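Local coordinates for putative secreted protein (Streptomyces coelicolor A3, PDB 2QF9) that is of unknown function, a putative secreted protein of the DUF305 family whose ferritin-clan helical bundle pairs with a second copy, at residues S27-D32 with K102-L107; D36-R41 with A166-K171. One frame throughout, in Å; residues are numbered along the deposited sequence. Where two conformers were deposited one is given.

Contact 1 of 2, residues S27-D32 with K102-L107; sequences SYIVRD and KKLGTL. With EDO (1,2-ethanediol), chain C.
A small apolar helix-to-helix contact joins Ile29, near the C-terminal end of helix 8-31, to Leu104 and Gly105 in the last turn of the short helix 98-106. Ile29 points its CB at the other helix and does the touching with its CG2 branch, which stands anti to the backbone N. There CG2 lies 3.7 Å from Gly105 CA and 3.8 Å from Leu104 CG, while Leu104 CD2 lies 3.9 Å from Ile29 CG2, the two side chains crossing at a slant. A branched residue suits the place because it offers a methyl close to the backbone; at Gly105 that methyl meets bare main chain, and the helices approach to 6.1 Å between Ile29 CA and Gly105 CA. Tyr28, one residue earlier, turns to the subunit interface, where its OH is hydrogen-bonded to O1 of a 1,2-ethanediol at 2.6 Å, the diol oxygen lying in the ring plane. A leucine at Tyr28 would probably leave the diol without this partner and Tyr44 of the second subunit without its edge-to-face ring. Helix 8-31 thus meets helix 98-106 through Ile29, and through Val30 it packs on Tyr116 of helix 109-137 and Ala43 of helix 37-63.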
loop_
_atom_site.group_PDB
_atom_site.type_symbol
_atom_site.label_atom_id
_atom_site.label_comp_id
_atom_site.label_asym_id
_atom_site.label_seq_id
_atom_site.Cartn_x
_atom_site.Cartn_y
_atom_site.Cartn_z
ATOM N N SER A 27 -9.767 5.379 3.296
ATOM C CA SER A 27 -8.821 5.749 4.357
ATOM C C SER A 27 -8.077 7.049 4.068
ATOM O O SER A 27 -7.930 7.896 4.965
ATOM C CB SER A 27 -7.860 4.581 4.649
ATOM O OG SER A 27 -8.639 3.463 5.098
ATOM N N TYR A 28 -7.640 7.227 2.816
ATOM C CA TYR A 28 -7.036 8.488 2.396
ATOM C C TYR A 28 -8.017 9.649 2.556
ATOM O O TYR A 28 -7.635 10.719 3.021
ATOM C CB TYR A 28 -6.555 8.422 0.938
ATOM C CG TYR A 28 -5.121 7.965 0.858
ATOM C CD1 TYR A 28 -4.802 6.610 0.656
ATOM C CD2 TYR A 28 -4.074 8.879 1.053
ATOM C CE1 TYR A 28 -3.461 6.189 0.610
ATOM C CE2 TYR A 28 -2.713 8.453 1.000
ATOM C CZ TYR A 28 -2.431 7.116 0.800
ATOM O OH TYR A 28 -1.116 6.698 0.753
ATOM N N ILE A 29 -9.275 9.422 2.180
ATOM C CA ILE A 29 -10.278 10.481 2.227
ATOM C C ILE A 29 -10.565 10.902 3.677
ATOM O O ILE A 29 -10.485 12.101 4.008
ATOM C CB ILE A 29 -11.597 10.081 1.496
ATOM C CG1 ILE A 29 -11.354 9.870 -0.015
ATOM C CG2 ILE A 29 -12.662 11.167 1.705
ATOM C CD1 ILE A 29 -12.525 9.137 -0.694
ATOM N N VAL A 30 -10.862 9.931 4.542
ATOM C CA VAL A 30 -11.207 10.277 5.927
ATOM C C VAL A 30 -10.051 10.996 6.650
ATOM O O VAL A 30 -10.286 11.888 7.453
ATOM C CB VAL A 30 -11.748 9.080 6.749
ATOM C CG1 VAL A 30 -10.625 8.170 7.235
ATOM C CG2 VAL A 30 -12.584 9.602 7.950
ATOM N N ARG A 31 -8.810 10.620 6.346
ATOM C CA ARG A 31 -7.680 11.211 7.047
ATOM C C ARG A 31 -7.539 12.698 6.720
ATOM O O ARG A 31 -7.012 13.472 7.532
ATOM C CB ARG A 31 -6.388 10.427 6.802
ATOM C CG ARG A 31 -6.339 9.113 7.599
ATOM C CD ARG A 31 -5.111 8.271 7.201
ATOM N NE ARG A 31 -3.866 9.049 7.204
ATOM C CZ ARG A 31 -3.107 9.270 8.275
ATOM N NH1 ARG A 31 -3.462 8.799 9.463
ATOM N NH2 ARG A 31 -1.995 9.984 8.162
ATOM N N ASP A 32 -8.073 13.103 5.570
ATOM C CA ASP A 32 -8.043 14.501 5.164
ATOM C C ASP A 32 -9.252 15.310 5.678
ATOM O O ASP A 32 -9.290 16.539 5.534
ATOM C CB ASP A 32 -7.921 14.625 3.638
ATOM C CG ASP A 32 -6.474 14.522 3.146
ATOM O OD1 ASP A 32 -5.547 14.289 3.947
ATOM O OD2 ASP A 32 -6.275 14.674 1.934
ATOM N N LYS A 102 -18.321 10.070 -2.683
ATOM C CA LYS A 102 -18.433 11.516 -2.821
ATOM C C LYS A 102 -18.885 12.161 -1.503
ATOM O O LYS A 102 -18.295 13.157 -1.065
ATOM C CB LYS A 102 -19.402 11.874 -3.945
ATOM C CG LYS A 102 -19.623 13.386 -4.097
ATOM C CD LYS A 102 -20.684 13.698 -5.148
ATOM C CE LYS A 102 -20.686 15.186 -5.454
ATOM N NZ LYS A 102 -21.273 15.934 -4.317
ATOM N N LYS A 103 -19.918 11.585 -0.879
ATOM C CA LYS A 103 -20.475 12.136 0.350
ATOM C C LYS A 103 -19.393 12.189 1.416
ATOM O O LYS A 103 -19.228 13.211 2.082
ATOM C CB LYS A 103 -21.682 11.327 0.842
ATOM C CG LYS A 103 -22.308 11.892 2.091
ATOM C CD LYS A 103 -23.544 11.101 2.478
ATOM C CE LYS A 103 -23.781 11.148 3.986
ATOM N NZ LYS A 103 -24.196 12.486 4.469
ATOM N N LEU A 104 -18.632 11.099 1.550
ATOM C CA LEU A 104 -17.563 11.031 2.552
ATOM C C LEU A 104 -16.612 12.224 2.442
ATOM O O LEU A 104 -16.242 12.840 3.455
ATOM C CB LEU A 104 -16.765 9.712 2.422
ATOM C CG LEU A 104 -15.615 9.524 3.421
ATOM C CD1 LEU A 104 -16.117 9.503 4.863
ATOM C CD2 LEU A 104 -14.871 8.242 3.097
ATOM N N GLY A 105 -16.244 12.534 1.200
ATOM C CA GLY A 105 -15.342 13.622 0.879
ATOM C C GLY A 105 -15.880 15.009 1.177
ATOM O O GLY A 105 -15.091 15.966 1.215
ATOM N N THR A 106 -17.197 15.125 1.380
ATOM C CA THR A 106 -17.850 16.417 1.706
ATOM C C THR A 106 -18.010 16.657 3.215
ATOM O O THR A 106 -18.312 17.777 3.644
ATOM C CB THR A 106 -19.264 16.553 1.075
ATOM O OG1 THR A 106 -20.167 15.661 1.738
ATOM C CG2 THR A 106 -19.246 16.283 -0.451
ATOM N N LEU A 107 -17.847 15.599 4.015
ATOM C CA LEU A 107 -18.042 15.683 5.468
ATOM C C LEU A 107 -16.785 16.113 6.216
ATOM O O LEU A 107 -15.676 16.014 5.681
ATOM C CB LEU A 107 -18.530 14.338 6.012
ATOM C CG LEU A 107 -19.849 13.857 5.394
ATOM C CD1 LEU A 107 -20.207 12.471 5.919
ATOM C CD2 LEU A 107 -20.963 14.846 5.673
HETATM C C1 EDO C . 0.049 3.291 0.871
HETATM O O1 EDO C . -0.886 4.175 0.271
HETATM C C2 EDO C . -0.721 2.340 1.778
HETATM O O2 EDO C . -0.802 2.906 3.076
#

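Contact 2 of 2, residues D36-R41 with A166-K171; sequences DEEVRR and AERGAK. With EDO (1,2-ethanediol), chain D.
Arg168 turns its CG anti to the carbonyl carbon (chi1 -78°) and runs extended from CG to NE, while Asp36 sets CG anti to its backbone N (chi1 -176°), and the two side chains meet from opposite directions. The result is a salt-bridge network between the N-terminal end of helix 37-63, with Asp36 as its N-cap, and the C-terminal end of helix 141-167, where Gly169, with the positive phi that glycine readily adopts, is the C-prime residue of a Schellman motif. Arginine suits the link: one nitrogen, NH2, serves two carboxylates, reaching Asp36 OD2 at 2.9 Å and Glu38 OE1 at 2.9 Å, the latter bond nearly straight at 170°. Both acceptors lie near the guanidinium plane, though the Asp36 carboxylate stands almost square to it. Asp36 OD2 also caps the helix by accepting from Val39 N at 2.9 Å; the two donors approach from opposite faces of the carboxylate, which helps fix its rotation. Val39 CG2 makes a van der Waals contact with the guanidinium, 3.8 Å from Arg168 NE, and that NE has its own salt bridge to Glu113 of helix 109-137. A 1,2-ethanediol, probably from the crystallisation liquor, binds at the helix start, O1 accepting from Glu37 N and O2 from Glu38 N. Between the two glutamates, a water donates to Glu38 OE1 and Glu167 OE1, probably easing their like charges, and accepts from Arg168 NH1 at 2.9 Å.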
loop_
_atom_site.group_PDB
_atom_site.type_symbol
_atom_site.label_atom_id
_atom_site.label_comp_id
_atom_site.label_asym_id
_atom_site.label_seq_id
_atom_site.Cartn_x
_atom_site.Cartn_y
_atom_site.Cartn_z
ATOM N N ASP A 36 -9.215 13.698 14.119
ATOM C CA ASP A 36 -9.379 12.707 15.179
ATOM C C ASP A 36 -8.300 11.622 15.148
ATOM O O ASP A 36 -8.172 10.907 14.156
ATOM C CB ASP A 36 -10.741 12.047 15.109
ATOM C CG ASP A 36 -10.960 11.095 16.246
ATOM O OD1 ASP A 36 -11.097 11.576 17.401
ATOM O OD2 ASP A 36 -10.960 9.867 16.007
ATOM N N GLU A 37 -7.547 11.489 16.240
ATOM C CA GLU A 37 -6.397 10.565 16.263
ATOM C C GLU A 37 -6.775 9.075 16.134
ATOM O O GLU A 37 -6.119 8.327 15.402
ATOM C CB GLU A 37 -5.514 10.820 17.497
ATOM C CG GLU A 37 -4.748 12.145 17.437
ATOM C CD GLU A 37 -4.282 12.649 18.804
ATOM O OE1 GLU A 37 -3.060 12.651 19.031
ATOM O OE2 GLU A 37 -5.121 13.066 19.641
ATOM N N GLU A 38 -7.828 8.656 16.833
ATOM C CA GLU A 38 -8.270 7.247 16.816
ATOM C C GLU A 38 -8.702 6.810 15.435
ATOM O O GLU A 38 -8.253 5.767 14.926
ATOM C CB GLU A 38 -9.449 7.048 17.754
ATOM C CG GLU A 38 -9.081 6.847 19.186
ATOM C CD GLU A 38 -10.312 6.592 19.999
ATOM O OE1 GLU A 38 -11.261 7.399 19.895
ATOM O OE2 GLU A 38 -10.338 5.569 20.708
ATOM N N VAL A 39 -9.550 7.619 14.810
ATOM C CA VAL A 39 -10.026 7.298 13.450
ATOM C C VAL A 39 -8.897 7.445 12.428
ATOM O O VAL A 39 -8.744 6.586 11.551
ATOM C CB VAL A 39 -11.284 8.130 13.076
ATOM C CG1 VAL A 39 -11.640 7.977 11.593
ATOM C CG2 VAL A 39 -12.451 7.695 13.965
ATOM N N ARG A 40 -8.076 8.488 12.556
ATOM C CA ARG A 40 -6.915 8.607 11.657
ATOM C C ARG A 40 -5.965 7.418 11.768
ATOM O O ARG A 40 -5.451 6.950 10.733
ATOM C CB ARG A 40 -6.163 9.929 11.872
ATOM C CG ARG A 40 -6.885 11.128 11.239
ATOM C CD ARG A 40 -6.226 12.455 11.571
ATOM N NE ARG A 40 -4.756 12.429 11.514
ATOM C CZ ARG A 40 -4.042 12.620 10.405
ATOM N NH1 ARG A 40 -4.635 12.852 9.239
ATOM N NH2 ARG A 40 -2.732 12.592 10.464
ATOM N N ARG A 41 -5.761 6.918 12.996
ATOM C CA ARG A 41 -4.864 5.767 13.215
ATOM C C ARG A 41 -5.477 4.509 12.608
ATOM O O ARG A 41 -4.778 3.733 11.952
ATOM C CB ARG A 41 -4.529 5.540 14.696
ATOM C CG ARG A 41 -3.681 4.296 14.939
ATOM C CD ARG A 41 -2.285 4.429 14.338
ATOM N NE ARG A 41 -1.644 3.132 14.088
ATOM C CZ ARG A 41 -0.341 2.944 13.855
ATOM N NH1 ARG A 41 0.518 3.966 13.860
ATOM N NH2 ARG A 41 0.111 1.717 13.621
ATOM N N ALA A 166 -20.374 4.085 18.697
ATOM C CA ALA A 166 -21.135 4.403 19.925
ATOM C C ALA A 166 -20.532 5.616 20.663
ATOM O O ALA A 166 -21.251 6.538 21.096
ATOM C CB ALA A 166 -21.200 3.209 20.824
ATOM N N GLU A 167 -19.211 5.631 20.773
ATOM C CA GLU A 167 -18.519 6.731 21.457
ATOM C C GLU A 167 -18.712 8.077 20.752
ATOM O O GLU A 167 -18.605 9.141 21.383
ATOM C CB GLU A 167 -17.037 6.383 21.664
ATOM C CG GLU A 167 -16.879 5.381 22.818
ATOM C CD GLU A 167 -15.496 4.756 22.957
ATOM O OE1 GLU A 167 -14.587 5.002 22.134
ATOM O OE2 GLU A 167 -15.329 3.996 23.937
ATOM N N ARG A 168 -19.034 8.019 19.455
ATOM C CA ARG A 168 -19.321 9.207 18.655
ATOM C C ARG A 168 -20.837 9.473 18.514
ATOM O O ARG A 168 -21.255 10.289 17.706
ATOM C CB ARG A 168 -18.609 9.128 17.291
ATOM C CG ARG A 168 -17.119 9.457 17.387
ATOM C CD ARG A 168 -16.257 8.778 16.297
ATOM N NE ARG A 168 -14.838 8.953 16.611
ATOM C CZ ARG A 168 -14.163 8.281 17.548
ATOM N NH1 ARG A 168 -14.748 7.363 18.306
ATOM N NH2 ARG A 168 -12.881 8.563 17.763
ATOM N N GLY A 169 -21.647 8.785 19.322
ATOM C CA GLY A 169 -23.086 9.028 19.363
ATOM C C GLY A 169 -23.826 8.489 18.150
ATOM O O GLY A 169 -24.874 9.011 17.764
ATOM N N ALA A 170 -23.277 7.440 17.548
ATOM C CA ALA A 170 -23.849 6.856 16.341
ATOM C C ALA A 170 -23.809 5.325 16.387
ATOM O O ALA A 170 -23.369 4.721 17.385
ATOM C CB ALA A 170 -23.114 7.410 15.088
ATOM N N LYS A 171 -24.268 4.698 15.303
ATOM C CA LYS A 171 -24.254 3.246 15.156
ATOM C C LYS A 171 -24.043 2.868 13.685
ATOM O O LYS A 171 -23.912 3.748 12.816
ATOM C CB LYS A 171 -25.561 2.639 15.681
ATOM C CG LYS A 171 -26.791 3.125 14.926
ATOM C CD LYS A 171 -28.096 2.628 15.542
ATOM C CE LYS A 171 -28.243 1.105 15.421
ATOM N NZ LYS A 171 -29.543 0.646 16.049
HETATM C C1 EDO D . -8.703 12.419 19.874
HETATM O O1 EDO D . -7.872 12.900 18.787
HETATM C C2 EDO D . -8.687 10.894 20.018
HETATM O O2 EDO D . -9.067 10.277 18.775
HETATM O O HOH W 1 -13.709 7.019 20.980
#

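How the contacts relate
From the N terminus, helix 8-31 supplies the first half of contact 1, and a short turn then leads into helix 37-63, whose start supplies the first half of contact 2. Contact 1 closes its loop at 102-107, before helix 109-137 begins; contact 2 closes only at 166-171, where helix 141-167 ends. Their segments therefore alternate and the two loops cross. Contact 1 ties the short helix 98-106 to the first long helix, whereas contact 2 ties the second long helix to the last. With centres about 14 Å apart, they meet across the turn between helices 8-31 and 37-63: Arg40 NH1 probably hydrogen-bonds to Arg31 O, and Val30 packs against Val39.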